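Local coordinates for protein DUF199/WhiA (Thermotoga maritima, PDB 3HYI), which probably takes part in cell division and chromosome segregation as a DNA-binding protein that joins a degenerate LAGLIDADG homing endonuclease domain to a helix-turn-helix domain, at residues G23-V28 with K67-P72; S30-F35 with E97-I102; E233-N238 with E289-V294; I229-L234 with R283-A288; F106-F111 with K152-I157. All coordinates share one frame; numbering follows the deposited sequence.

Contact 1. Residues G23-V28 with K67-P72; sequences GSREEV and KYLSKP
Val28 reaches the Tyr68 ring and the Leu69 side chain with different methyl groups. Its CG2 sits over the centre of one ring face, 3.6 Å from the Tyr68 ring centroid and only 12° off the normal, a close CH-pi contact. The other branch, CG1, lies anti to the backbone N (chi1 169°) and meets Leu69 tip to tip, with Val28 CG1 3.7 Å from Leu69 CG. Arg25 runs out extended and crosses Leu69 at about a right angle, bringing Leu69 CD2 to 3.7 Å from Arg25 NH1, over one face of the guanidinium. In this way the start of helix 25-39 is packed against the end of helix 56-68 within the N-terminal LAGLIDADG-like domain. The hydroxyl end of Tyr68 lies by the first turn of helix 25-39, where Tyr68 OH is 3.5 Å from Ser24 C. That turn is capped by Ser24, whose OG hydrogen-bonds Glu27 OE2 at 2.8 Å and accepts a weak bond from Glu27 N. On the partner side, Ser70 ends the helical run in a Schellman motif, its positive phi turning the chain away just after Leu69. Farther out, Phe22 meets the Tyr68 ring, and Ile29 and Leu32 touch Leu69.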
# COMPACT_ATOMS: atom_id res chain seq x y z
N GLY A 23 28.37 6.61 12.95
CA GLY A 23 28.39 7.96 13.51
C GLY A 23 29.41 8.15 14.61
O GLY A 23 30.15 9.15 14.64
N SER A 24 29.44 7.18 15.52
CA SER A 24 30.33 7.18 16.66
C SER A 24 30.26 5.80 17.28
O SER A 24 29.42 4.99 16.89
CB SER A 24 29.91 8.24 17.69
OG SER A 24 28.58 8.01 18.14
N ARG A 25 31.13 5.55 18.24
CA ARG A 25 31.14 4.29 18.96
C ARG A 25 29.80 4.01 19.66
O ARG A 25 29.35 2.87 19.73
CB ARG A 25 32.26 4.34 19.99
CG ARG A 25 32.45 3.06 20.71
CD ARG A 25 33.53 3.16 21.75
NE ARG A 25 33.37 2.07 22.69
CZ ARG A 25 33.89 0.85 22.54
NH1 ARG A 25 34.65 0.55 21.49
NH2 ARG A 25 33.64 -0.07 23.46
N GLU A 26 29.19 5.08 20.17
CA GLU A 26 27.93 5.00 20.90
C GLU A 26 26.78 4.60 19.98
O GLU A 26 25.93 3.78 20.35
CB GLU A 26 27.62 6.36 21.54
CG GLU A 26 28.52 6.72 22.72
CD GLU A 26 29.96 7.05 22.33
OE1 GLU A 26 30.19 7.65 21.26
OE2 GLU A 26 30.87 6.71 23.12
N GLU A 27 26.76 5.19 18.79
CA GLU A 27 25.76 4.86 17.77
C GLU A 27 25.97 3.46 17.20
O GLU A 27 25.01 2.77 16.87
CB GLU A 27 25.80 5.90 16.65
CG GLU A 27 25.22 7.24 17.04
CD GLU A 27 25.68 8.35 16.12
OE1 GLU A 27 25.09 8.50 15.03
OE2 GLU A 27 26.63 9.08 16.48
N VAL A 28 27.23 3.04 17.10
CA VAL A 28 27.57 1.69 16.66
C VAL A 28 27.09 0.64 17.67
O VAL A 28 26.50 -0.38 17.29
CB VAL A 28 29.10 1.54 16.44
CG1 VAL A 28 29.49 0.07 16.24
CG2 VAL A 28 29.55 2.38 15.26
N LYS A 67 33.51 -5.18 13.25
CA LYS A 67 34.79 -4.73 12.71
C LYS A 67 35.12 -3.32 13.19
O LYS A 67 36.27 -3.04 13.55
CB LYS A 67 34.74 -4.77 11.18
CG LYS A 67 35.95 -4.18 10.46
CD LYS A 67 35.71 -4.20 8.96
CE LYS A 67 36.65 -3.27 8.22
NZ LYS A 67 37.99 -3.88 8.02
N TYR A 68 34.12 -2.44 13.20
CA TYR A 68 34.28 -1.09 13.73
C TYR A 68 34.77 -1.13 15.18
O TYR A 68 35.64 -0.36 15.57
CB TYR A 68 32.97 -0.30 13.63
CG TYR A 68 33.06 1.11 14.18
CD1 TYR A 68 33.04 1.35 15.56
CD2 TYR A 68 33.18 2.21 13.33
CE1 TYR A 68 33.14 2.63 16.07
CE2 TYR A 68 33.27 3.51 13.85
CZ TYR A 68 33.25 3.71 15.21
OH TYR A 68 33.33 4.98 15.73
N LEU A 69 34.20 -2.05 15.96
CA LEU A 69 34.52 -2.19 17.39
C LEU A 69 35.76 -3.06 17.66
O LEU A 69 36.19 -3.17 18.81
CB LEU A 69 33.31 -2.77 18.14
CG LEU A 69 32.04 -1.90 18.14
CD1 LEU A 69 30.80 -2.72 18.51
CD2 LEU A 69 32.21 -0.70 19.07
N SER A 70 36.33 -3.66 16.62
CA SER A 70 37.46 -4.58 16.74
C SER A 70 37.14 -5.78 17.63
O SER A 70 37.94 -6.16 18.50
CB SER A 70 38.72 -3.86 17.24
OG SER A 70 39.04 -2.75 16.41
N LYS A 71 35.97 -6.38 17.41
CA LYS A 71 35.53 -7.55 18.16
C LYS A 71 35.41 -8.75 17.22
O LYS A 71 34.84 -8.64 16.14
CB LYS A 71 34.18 -7.27 18.83
CG LYS A 71 34.23 -6.19 19.91
CD LYS A 71 34.71 -6.74 21.24
CE LYS A 71 34.63 -5.70 22.35
NZ LYS A 71 35.68 -4.64 22.23
N PRO A 72 35.96 -9.91 17.63
CA PRO A 72 35.94 -11.10 16.78
C PRO A 72 34.58 -11.79 16.72
O PRO A 72 33.90 -11.91 17.74
CB PRO A 72 36.96 -12.02 17.46
CG PRO A 72 36.89 -11.66 18.89
CD PRO A 72 36.63 -10.17 18.92

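Contact 2. Residues S30-F35 with E97-I102; sequences SELLGF and ESFMVI
Leu32 lays one methyl group over the centre of a Phe99 face: Leu32 CD2 stands 3.5 Å from the Phe99 centroid and 9° off its normal, a CH-pi contact about equally far from all six ring carbons. The side chains that meet are mostly apolar, though Leu33 also rests on the carbonyls of Phe99 and Ile102. This leucine carries its CG anti to the backbone N (chi1 -171°) and forks between two partners. Its CD1 branch meets the end of Met100, with Leu33 CD1 3.4 Å from Met100 CE; the methionine chain, bent at chi2 and chi3, curls back to bring that methyl in. The second branch, CD2, turns to the Ile102 carbonyl. Helix 25-39 of the N-terminal LAGLIDADG-like domain thus receives the loop between strand 88-94 and helix 108-122 along one side. Were Phe99 replaced by an alanine, Leu32 CD2 would probably lose the flat surface it rests on, and a gap would open between helix and loop. At the helix's earlier turn the bump comes from the loop, as Ile102 CG2 rests 3.9 Å from Ser30 CA. The Ser30 hydroxyl is hydrogen-bonded to the Leu110 carbonyl of helix 108-122, while Ile36 adds to the packing around both Phe99 and Met100.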
# COMPACT_ATOMS: atom_id res chain seq x y z
N SER A 30 24.75 1.22 19.92
CA SER A 30 23.29 1.37 19.92
C SER A 30 22.66 0.53 18.81
O SER A 30 21.65 -0.15 19.04
CB SER A 30 22.90 2.84 19.78
OG SER A 30 21.49 3.01 19.91
N GLU A 31 23.24 0.58 17.62
CA GLU A 31 22.75 -0.25 16.51
C GLU A 31 22.94 -1.74 16.78
O GLU A 31 22.08 -2.55 16.44
CB GLU A 31 23.41 0.13 15.19
CG GLU A 31 22.91 -0.70 14.01
CD GLU A 31 23.48 -0.27 12.68
OE1 GLU A 31 23.27 -1.01 11.70
OE2 GLU A 31 24.13 0.79 12.62
N LEU A 32 24.08 -2.10 17.38
CA LEU A 32 24.34 -3.48 17.77
C LEU A 32 23.31 -3.96 18.79
O LEU A 32 22.82 -5.08 18.69
CB LEU A 32 25.75 -3.62 18.36
CG LEU A 32 26.20 -5.04 18.74
CD1 LEU A 32 26.27 -5.94 17.51
CD2 LEU A 32 27.55 -5.00 19.46
N LEU A 33 22.97 -3.10 19.75
CA LEU A 33 21.94 -3.42 20.74
C LEU A 33 20.61 -3.72 20.06
O LEU A 33 19.87 -4.59 20.51
CB LEU A 33 21.77 -2.26 21.73
CG LEU A 33 20.87 -2.54 22.94
CD1 LEU A 33 21.53 -3.54 23.88
CD2 LEU A 33 20.53 -1.25 23.67
N GLY A 34 20.31 -3.00 18.98
CA GLY A 34 19.15 -3.27 18.14
C GLY A 34 19.16 -4.69 17.59
O GLY A 34 18.15 -5.39 17.65
N PHE A 35 20.31 -5.10 17.05
CA PHE A 35 20.53 -6.48 16.62
C PHE A 35 20.36 -7.46 17.78
O PHE A 35 19.68 -8.48 17.65
CB PHE A 35 21.94 -6.65 16.03
CG PHE A 35 22.05 -6.32 14.57
CD1 PHE A 35 21.93 -7.32 13.61
CD2 PHE A 35 22.32 -5.02 14.15
CE1 PHE A 35 22.05 -7.02 12.25
CE2 PHE A 35 22.45 -4.72 12.80
CZ PHE A 35 22.31 -5.72 11.85
N GLU A 97 30.70 -6.37 27.93
CA GLU A 97 29.77 -5.63 28.81
C GLU A 97 29.48 -4.22 28.28
O GLU A 97 28.43 -3.65 28.56
CB GLU A 97 30.30 -5.56 30.24
CG GLU A 97 30.61 -6.93 30.85
CD GLU A 97 30.83 -6.90 32.35
OE1 GLU A 97 31.06 -5.80 32.90
OE2 GLU A 97 30.78 -7.98 32.97
N SER A 98 30.42 -3.68 27.51
CA SER A 98 30.23 -2.40 26.82
C SER A 98 29.00 -2.38 25.91
O SER A 98 28.37 -1.34 25.74
CB SER A 98 31.48 -2.05 26.01
OG SER A 98 31.73 -3.04 25.02
N PHE A 99 28.67 -3.53 25.33
CA PHE A 99 27.48 -3.67 24.47
C PHE A 99 26.19 -3.24 25.19
O PHE A 99 25.30 -2.65 24.57
CB PHE A 99 27.28 -5.11 23.99
CG PHE A 99 28.36 -5.64 23.07
CD1 PHE A 99 28.36 -6.99 22.73
CD2 PHE A 99 29.35 -4.82 22.54
CE1 PHE A 99 29.33 -7.51 21.89
CE2 PHE A 99 30.33 -5.34 21.69
CZ PHE A 99 30.32 -6.69 21.37
N MET A 100 26.09 -3.55 26.48
CA MET A 100 24.85 -3.35 27.25
C MET A 100 24.79 -2.03 28.02
O MET A 100 23.80 -1.77 28.71
CB MET A 100 24.66 -4.52 28.23
CG MET A 100 24.63 -5.90 27.58
SD MET A 100 23.29 -6.13 26.39
CE MET A 100 24.06 -5.60 24.88
N VAL A 101 25.83 -1.20 27.92
CA VAL A 101 25.91 0.04 28.69
C VAL A 101 25.12 1.20 28.06
O VAL A 101 24.76 2.15 28.75
CB VAL A 101 27.39 0.46 28.92
CG1 VAL A 101 27.47 1.74 29.74
CG2 VAL A 101 28.15 -0.65 29.61
N ILE A 102 24.84 1.11 26.76
CA ILE A 102 24.15 2.20 26.04
C ILE A 102 22.65 2.27 26.36
O ILE A 102 21.98 1.24 26.48
CB ILE A 102 24.36 2.10 24.50
CG1 ILE A 102 25.36 3.15 24.02
CG2 ILE A 102 23.05 2.33 23.74
CD1 ILE A 102 26.79 2.90 24.47

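Contact 3. Residues E233-N238 with E289-V294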
# COMPACT_ATOMS: atom_id res chain seq x y z
N GLU A 233 -43.23 10.20 -31.99
CA GLU A 233 -44.29 11.15 -32.33
C GLU A 233 -44.50 11.22 -33.85
O GLU A 233 -45.64 11.27 -34.32
CB GLU A 233 -43.98 12.56 -31.81
CG GLU A 233 -43.72 12.67 -30.30
CD GLU A 233 -44.98 12.74 -29.47
OE1 GLU A 233 -46.01 12.17 -29.88
OE2 GLU A 233 -44.93 13.37 -28.38
N LEU A 234 -43.40 11.26 -34.60
CA LEU A 234 -43.46 11.30 -36.06
C LEU A 234 -44.14 10.06 -36.63
O LEU A 234 -44.98 10.16 -37.53
CB LEU A 234 -42.05 11.42 -36.65
CG LEU A 234 -41.37 12.78 -36.50
CD1 LEU A 234 -39.89 12.68 -36.82
CD2 LEU A 234 -42.03 13.82 -37.40
N ILE A 235 -43.76 8.89 -36.11
CA ILE A 235 -44.34 7.61 -36.54
C ILE A 235 -45.82 7.55 -36.22
O ILE A 235 -46.63 7.09 -37.03
CB ILE A 235 -43.62 6.41 -35.87
CG1 ILE A 235 -42.19 6.28 -36.38
CG2 ILE A 235 -44.38 5.11 -36.12
CD1 ILE A 235 -41.34 5.34 -35.56
N LYS A 236 -46.18 8.00 -35.02
CA LYS A 236 -47.57 8.04 -34.58
C LYS A 236 -48.40 8.92 -35.51
O LYS A 236 -49.51 8.55 -35.90
CB LYS A 236 -47.66 8.57 -33.14
CG LYS A 236 -49.09 8.70 -32.62
CD LYS A 236 -49.12 8.98 -31.13
CE LYS A 236 -50.51 9.42 -30.69
NZ LYS A 236 -50.70 9.27 -29.22
N GLU A 237 -47.85 10.08 -35.85
CA GLU A 237 -48.53 11.03 -36.74
C GLU A 237 -48.68 10.49 -38.17
O GLU A 237 -49.75 10.63 -38.77
CB GLU A 237 -47.76 12.36 -36.77
CG GLU A 237 -48.37 13.42 -37.66
N ASN A 238 -47.62 9.87 -38.69
CA ASN A 238 -47.53 9.55 -40.12
C ASN A 238 -47.96 8.14 -40.54
O ASN A 238 -48.48 7.96 -41.64
CB ASN A 238 -46.10 9.82 -40.62
CG ASN A 238 -45.79 11.31 -40.68
OD1 ASN A 238 -46.17 11.99 -41.62
ND2 ASN A 238 -45.10 11.81 -39.66
N GLU A 289 -36.86 8.47 -39.57
CA GLU A 289 -36.11 9.33 -40.50
C GLU A 289 -36.86 9.56 -41.81
O GLU A 289 -36.69 10.59 -42.47
CB GLU A 289 -34.72 8.74 -40.79
CG GLU A 289 -33.71 8.94 -39.67
CD GLU A 289 -32.39 8.24 -39.93
OE1 GLU A 289 -31.96 8.16 -41.10
OE2 GLU A 289 -31.76 7.78 -38.95
N ARG A 290 -37.66 8.56 -42.19
CA ARG A 290 -38.70 8.67 -43.21
C ARG A 290 -39.44 10.01 -43.19
O ARG A 290 -39.57 10.68 -44.21
CB ARG A 290 -39.75 7.57 -42.95
CG ARG A 290 -40.18 6.78 -44.15
CD ARG A 290 -40.77 5.45 -43.72
NE ARG A 290 -39.75 4.55 -43.16
CZ ARG A 290 -39.88 3.23 -43.04
NH1 ARG A 290 -40.99 2.61 -43.44
NH2 ARG A 290 -38.89 2.51 -42.52
N PHE A 291 -39.92 10.37 -42.00
CA PHE A 291 -40.96 11.38 -41.84
C PHE A 291 -40.47 12.76 -41.40
O PHE A 291 -41.18 13.75 -41.57
CB PHE A 291 -41.99 10.89 -40.82
CG PHE A 291 -42.54 9.52 -41.12
CD1 PHE A 291 -43.16 9.26 -42.33
CD2 PHE A 291 -42.44 8.50 -40.18
CE1 PHE A 291 -43.67 8.00 -42.61
CE2 PHE A 291 -42.94 7.24 -40.46
CZ PHE A 291 -43.56 6.99 -41.68
N GLY A 292 -39.27 12.82 -40.83
CA GLY A 292 -38.73 14.09 -40.35
C GLY A 292 -37.39 13.98 -39.64
O GLY A 292 -36.83 12.89 -39.53
N ASP A 293 -36.90 15.12 -39.18
CA ASP A 293 -35.60 15.21 -38.52
C ASP A 293 -35.67 14.59 -37.12
O ASP A 293 -36.49 15.00 -36.30
CB ASP A 293 -35.18 16.68 -38.40
CG ASP A 293 -33.80 16.85 -37.77
OD1 ASP A 293 -32.80 16.52 -38.44
OD2 ASP A 293 -33.73 17.31 -36.60
N VAL A 294 -34.82 13.59 -36.87
CA VAL A 294 -34.77 12.91 -35.58
C VAL A 294 -33.35 12.43 -35.26
O VAL A 294 -32.37 13.14 -35.51
CB VAL A 294 -35.72 11.68 -35.53
CG1 VAL A 294 -37.02 11.99 -36.24
CG2 VAL A 294 -35.06 10.46 -36.16
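Leu234 and Phe291 mark the closest backbone approach, their CA atoms 6.3 Å apart, where the irregular C-terminal segment 289-294 passes the last turns of helix 207-238. Phe291 lies against this helix end, and Asn238 is its main partner. The Asn238 amide and the Phe291 ring are nearly parallel, with planes 7° apart, and the two side chains slide past each other in opposite directions. Asn238 CB is centred over one face, 3.5 Å from the ring centroid, while Asn238 ND2 extends beyond the ring to lie 3.4 Å from Phe291 CB. A bond back to the helix fixes the turn of the amide: Asn238 ND2 donates to Leu234 O at 2.7 Å, with an N-H...O angle of 157° and the acceptor close to the amide plane. Leu234 O also accepts from Asn238 N, and the two donors reach it from opposite faces of the carbonyl plane. The last helical turn is thereby held by both the backbone and the side chain of one residue. The contact belongs to the C-terminal helix-turn-helix domain, where the chain beyond helix 274-288 folds back on the long helix 207-238. The opposite face of the Phe291 ring is covered by Arg290 CB, so the ring is sandwiched between aliphatic carbons. Ile235 brings its CG1 to 4.3 Å from Phe291 CE2, a looser contact. Away from the ring, Leu234 CD1 lies 4.0 Å from Gly292 CA. Met239 also touches Phe291, and Ile235 continues into helix 274-288 through Ile284, Ile287 and Ala288.

Contact 4. Residues I229-L234 with R283-A288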
# COMPACT_ATOMS: atom_id res chain seq x y z
N ILE A 229 -38.50 10.25 -28.15
CA ILE A 229 -39.85 10.79 -28.09
C ILE A 229 -40.24 11.38 -29.45
O ILE A 229 -41.29 11.04 -29.99
CB ILE A 229 -40.00 11.85 -26.98
CG1 ILE A 229 -39.84 11.19 -25.60
CG2 ILE A 229 -41.36 12.53 -27.06
CD1 ILE A 229 -39.72 12.19 -24.46
N ARG A 230 -39.38 12.23 -30.00
CA ARG A 230 -39.62 12.85 -31.31
C ARG A 230 -39.84 11.81 -32.42
O ARG A 230 -40.75 11.95 -33.24
CB ARG A 230 -38.46 13.77 -31.70
CG ARG A 230 -38.75 14.67 -32.88
N ALA A 231 -39.01 10.77 -32.44
CA ALA A 231 -39.13 9.68 -33.43
C ALA A 231 -40.47 8.95 -33.30
O ALA A 231 -41.11 8.64 -34.30
CB ALA A 231 -37.98 8.70 -33.28
N ILE A 232 -40.88 8.68 -32.07
CA ILE A 232 -42.16 8.02 -31.80
C ILE A 232 -43.34 8.89 -32.22
O ILE A 232 -44.33 8.38 -32.75
CB ILE A 232 -42.29 7.66 -30.30
CG1 ILE A 232 -41.26 6.59 -29.93
CG2 ILE A 232 -43.68 7.15 -29.98
CD1 ILE A 232 -41.07 6.43 -28.45
N GLU A 233 -43.23 10.20 -31.99
CA GLU A 233 -44.29 11.15 -32.33
C GLU A 233 -44.50 11.22 -33.85
O GLU A 233 -45.64 11.27 -34.32
CB GLU A 233 -43.98 12.56 -31.81
CG GLU A 233 -43.72 12.67 -30.30
CD GLU A 233 -44.98 12.74 -29.47
OE1 GLU A 233 -46.01 12.17 -29.88
OE2 GLU A 233 -44.93 13.37 -28.38
N LEU A 234 -43.40 11.26 -34.60
CA LEU A 234 -43.46 11.30 -36.06
C LEU A 234 -44.14 10.06 -36.63
O LEU A 234 -44.98 10.16 -37.53
CB LEU A 234 -42.05 11.42 -36.65
CG LEU A 234 -41.37 12.78 -36.50
CD1 LEU A 234 -39.89 12.68 -36.82
CD2 LEU A 234 -42.03 13.82 -37.40
N ARG A 283 -33.87 1.29 -33.80
CA ARG A 283 -34.66 0.90 -34.97
C ARG A 283 -35.83 1.86 -35.20
O ARG A 283 -36.12 2.23 -36.34
CB ARG A 283 -35.21 -0.51 -34.80
CG ARG A 283 -34.17 -1.61 -34.96
CD ARG A 283 -34.82 -2.91 -35.39
NE ARG A 283 -35.35 -3.68 -34.27
CZ ARG A 283 -36.42 -4.48 -34.32
NH1 ARG A 283 -37.12 -4.63 -35.44
NH2 ARG A 283 -36.80 -5.13 -33.23
N ILE A 284 -36.50 2.23 -34.12
CA ILE A 284 -37.63 3.16 -34.18
C ILE A 284 -37.18 4.52 -34.73
O ILE A 284 -37.86 5.10 -35.58
CB ILE A 284 -38.30 3.32 -32.80
CG1 ILE A 284 -39.09 2.06 -32.44
CG2 ILE A 284 -39.22 4.53 -32.78
CD1 ILE A 284 -39.55 2.01 -31.00
N ILE A 285 -36.04 5.00 -34.26
CA ILE A 285 -35.46 6.24 -34.76
C ILE A 285 -35.09 6.14 -36.25
O ILE A 285 -35.33 7.07 -37.02
CB ILE A 285 -34.22 6.65 -33.93
CG1 ILE A 285 -34.65 7.11 -32.53
CG2 ILE A 285 -33.44 7.77 -34.61
CD1 ILE A 285 -33.50 7.29 -31.56
N LYS A 286 -34.52 5.00 -36.64
CA LYS A 286 -34.21 4.71 -38.05
C LYS A 286 -35.47 4.77 -38.92
O LYS A 286 -35.44 5.34 -40.01
CB LYS A 286 -33.51 3.34 -38.17
CG LYS A 286 -33.53 2.69 -39.56
CD LYS A 286 -32.74 3.47 -40.60
CE LYS A 286 -32.86 2.81 -41.97
NZ LYS A 286 -32.04 3.48 -43.02
N ILE A 287 -36.56 4.20 -38.43
CA ILE A 287 -37.85 4.24 -39.13
C ILE A 287 -38.40 5.67 -39.24
O ILE A 287 -38.97 6.04 -40.26
CB ILE A 287 -38.89 3.32 -38.45
CG1 ILE A 287 -38.55 1.85 -38.72
CG2 ILE A 287 -40.30 3.62 -38.96
CD1 ILE A 287 -39.38 0.87 -37.92
N ALA A 288 -38.23 6.46 -38.18
CA ALA A 288 -38.77 7.83 -38.15
C ALA A 288 -38.03 8.84 -39.05
O ALA A 288 -38.52 9.95 -39.25
CB ALA A 288 -38.81 8.34 -36.71
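Ala231 and Ala288 face each other directly, their CB atoms 3.5 Å apart. Both methyl groups point across the interface, and the Ala288 CB also lies 3.3 Å from Ala231 O, against the backbone of the opposing helix. With such small side chains at this point, the CA atoms of the two alanines come within 5.1 Å, and the axes of segments 229-234 and 283-288 pass 8.5 Å apart at an angle of 53°. Larger side chains fill in around the alanine pair. Ile285 approaches Ala231 with its CG1 branch, which stands 3.8 Å from Ala231 CB. Ile284 uses its other branch: with CG2 anti to the backbone N, that methyl meets Ile232 CG1 at 4.1 Å, the two isoleucines lying aslant to one another. At the later turn, Leu234 lies beside Ala288, with Leu234 CD1 3.9 Å from Ala288 O. The side chains that meet are all aliphatic, and two of them also rest on backbone carbonyls. The long helix 207-238 and helix 274-288, the latter within the predicted helix-turn-helix motif, are thus joined in the core of the C-terminal domain. Helix 246-257 packs alongside, its Arg255 and Leu256 touching Ile232 and its Asp247 forming a salt bridge to Arg283, while Val294 of the terminal segment lies against Ile285.

Contact 5. Residues F106-F111 with K152-I157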
# COMPACT_ATOMS: atom_id res chain seq x y z
N PHE A 106 17.72 7.55 24.56
CA PHE A 106 17.99 8.83 25.21
C PHE A 106 18.24 10.01 24.29
O PHE A 106 18.40 11.14 24.74
CB PHE A 106 19.21 8.69 26.12
CG PHE A 106 19.02 9.32 27.44
CD1 PHE A 106 18.34 8.65 28.43
CD2 PHE A 106 19.49 10.60 27.69
CE1 PHE A 106 18.14 9.22 29.66
CE2 PHE A 106 19.30 11.18 28.92
CZ PHE A 106 18.62 10.49 29.91
N ASP A 107 18.28 9.74 23.00
CA ASP A 107 18.98 10.59 22.07
C ASP A 107 18.48 10.19 20.70
O ASP A 107 18.32 9.00 20.44
CB ASP A 107 20.47 10.26 22.22
CG ASP A 107 21.35 11.23 21.52
OD1 ASP A 107 21.50 12.35 22.05
OD2 ASP A 107 21.92 10.88 20.47
N VAL A 108 18.22 11.17 19.83
CA VAL A 108 17.70 10.86 18.50
C VAL A 108 18.74 10.17 17.62
O VAL A 108 18.40 9.33 16.79
CB VAL A 108 17.11 12.11 17.78
CG1 VAL A 108 18.14 13.22 17.67
CG2 VAL A 108 16.60 11.73 16.39
N ALA A 109 20.01 10.52 17.79
CA ALA A 109 21.10 9.86 17.07
C ALA A 109 21.23 8.40 17.51
O ALA A 109 21.28 7.50 16.67
CB ALA A 109 22.41 10.60 17.28
N LEU A 110 21.26 8.17 18.81
CA LEU A 110 21.31 6.81 19.36
C LEU A 110 20.08 6.00 18.96
O LEU A 110 20.18 4.83 18.60
CB LEU A 110 21.44 6.83 20.88
CG LEU A 110 22.70 7.49 21.46
CD1 LEU A 110 22.59 7.61 22.98
CD2 LEU A 110 23.95 6.70 21.07
N PHE A 111 18.91 6.64 19.01
CA PHE A 111 17.65 5.98 18.69
C PHE A 111 17.54 5.57 17.22
O PHE A 111 17.03 4.50 16.91
CB PHE A 111 16.47 6.87 19.08
CG PHE A 111 15.13 6.25 18.78
CD1 PHE A 111 14.73 5.10 19.45
CD2 PHE A 111 14.29 6.81 17.84
CE1 PHE A 111 13.50 4.52 19.18
CE2 PHE A 111 13.06 6.24 17.56
CZ PHE A 111 12.66 5.09 18.24
N LYS A 152 7.19 8.28 18.08
CA LYS A 152 6.22 9.37 18.14
C LYS A 152 6.87 10.69 18.58
O LYS A 152 6.69 11.72 17.94
CB LYS A 152 5.08 9.01 19.10
N ASP A 153 7.62 10.64 19.68
CA ASP A 153 8.27 11.84 20.23
C ASP A 153 9.23 12.49 19.24
O ASP A 153 9.18 13.70 19.02
CB ASP A 153 9.03 11.50 21.52
CG ASP A 153 8.11 11.09 22.67
OD1 ASP A 153 8.56 10.32 23.54
OD2 ASP A 153 6.94 11.53 22.70
N PHE A 154 10.10 11.68 18.64
CA PHE A 154 11.15 12.19 17.75
C PHE A 154 10.67 12.48 16.33
O PHE A 154 11.04 13.50 15.76
CB PHE A 154 12.32 11.20 17.68
CG PHE A 154 13.12 11.10 18.96
CD1 PHE A 154 13.66 12.23 19.56
CD2 PHE A 154 13.36 9.86 19.55
CE1 PHE A 154 14.41 12.13 20.72
CE2 PHE A 154 14.11 9.76 20.71
CZ PHE A 154 14.63 10.90 21.30
N PHE A 155 9.86 11.59 15.77
CA PHE A 155 9.50 11.66 14.35
C PHE A 155 8.01 11.81 14.07
O PHE A 155 7.60 11.83 12.90
CB PHE A 155 10.03 10.42 13.63
CG PHE A 155 11.53 10.27 13.70
CD1 PHE A 155 12.35 11.02 12.86
CD2 PHE A 155 12.12 9.40 14.60
CE1 PHE A 155 13.73 10.89 12.92
CE2 PHE A 155 13.50 9.27 14.67
CZ PHE A 155 14.31 10.01 13.83
N ASN A 156 7.19 11.93 15.12
CA ASN A 156 5.73 11.98 14.98
C ASN A 156 5.19 10.79 14.17
O ASN A 156 4.22 10.93 13.42
CB ASN A 156 5.29 13.31 14.35
CG ASN A 156 3.81 13.58 14.53
OD1 ASN A 156 3.28 13.56 15.64
ND2 ASN A 156 3.12 13.84 13.42
N ILE A 157 5.82 9.63 14.34
CA ILE A 157 5.40 8.41 13.66
C ILE A 157 4.46 7.63 14.57
O ILE A 157 4.82 7.28 15.69
CB ILE A 157 6.61 7.52 13.27
CG1 ILE A 157 7.35 8.13 12.07
CG2 ILE A 157 6.16 6.11 12.92
CD1 ILE A 157 8.65 7.42 11.72
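The first turn of helix 108-122 packs here against the last turn of helix 141-155, joining two helices of the LAGLIDADG-like region through a cluster of three phenylalanines and a valine. Val108 CB lies over one face of the Phe154 ring, offset toward its rim, 4.2 Å from the centroid and 22° off the normal. From the same residue, Val108 CG2 reaches the second ring, 3.8 Å from Phe155 CZ. Phe111, one turn farther along, holds CG anti to its own N (chi1 -180°), which sends its ring toward helix 141-155, where it lies beside both phenylalanines. Its ring and that of Phe154 are inclined at 37°, neither stacked nor perpendicular, with Phe111 CD2 3.6 Å from Phe154 CD2. Phe155 meets it edge against edge, Phe111 CD2 standing 4.1 Å from Phe155 CE2. Replacing Phe111 by an alanine would probably open a gap beside Phe154 and Phe155 and take away an aromatic neighbour of both rings. The helix start that carries Val108 is capped by Asp107: its OD2 accepts from Leu110 N at 3.2 Å through the anti lone pair, and more weakly from Ala109 N. Helix 175-184 touches Phe155 through Val180 and Ala184, whereas Ser150 and Leu151 of helix 141-155 touch Phe111. Since the meeting side chains are all hydrocarbon, the contact relies on the fit of apolar surfaces, only partly buried, with Phe111 the buried member and the polar capping bonds confined to the start of helix 108-122.

Contacts 1, 2 and 5 gather in the LAGLIDADG part of the chain, while contacts 3 and 4 lie in the C-terminal helix-turn-helix domain. Contacts 1 and 2 share helix 25-39, have centres 10 Å apart and alternate along the chain. Contact 5 follows in sequence and touches both: Leu110 packs on Glu26, and its carbonyl accepts a hydrogen bond from the Ser30 hydroxyl. Contacts 3 and 4 both start from helix 207-238, share Glu233 and Leu234, and have centres only 6 Å apart. Between the two groups the nearest atoms are about 57 Å apart or more, consistent with two separately packed domains joined by a linker.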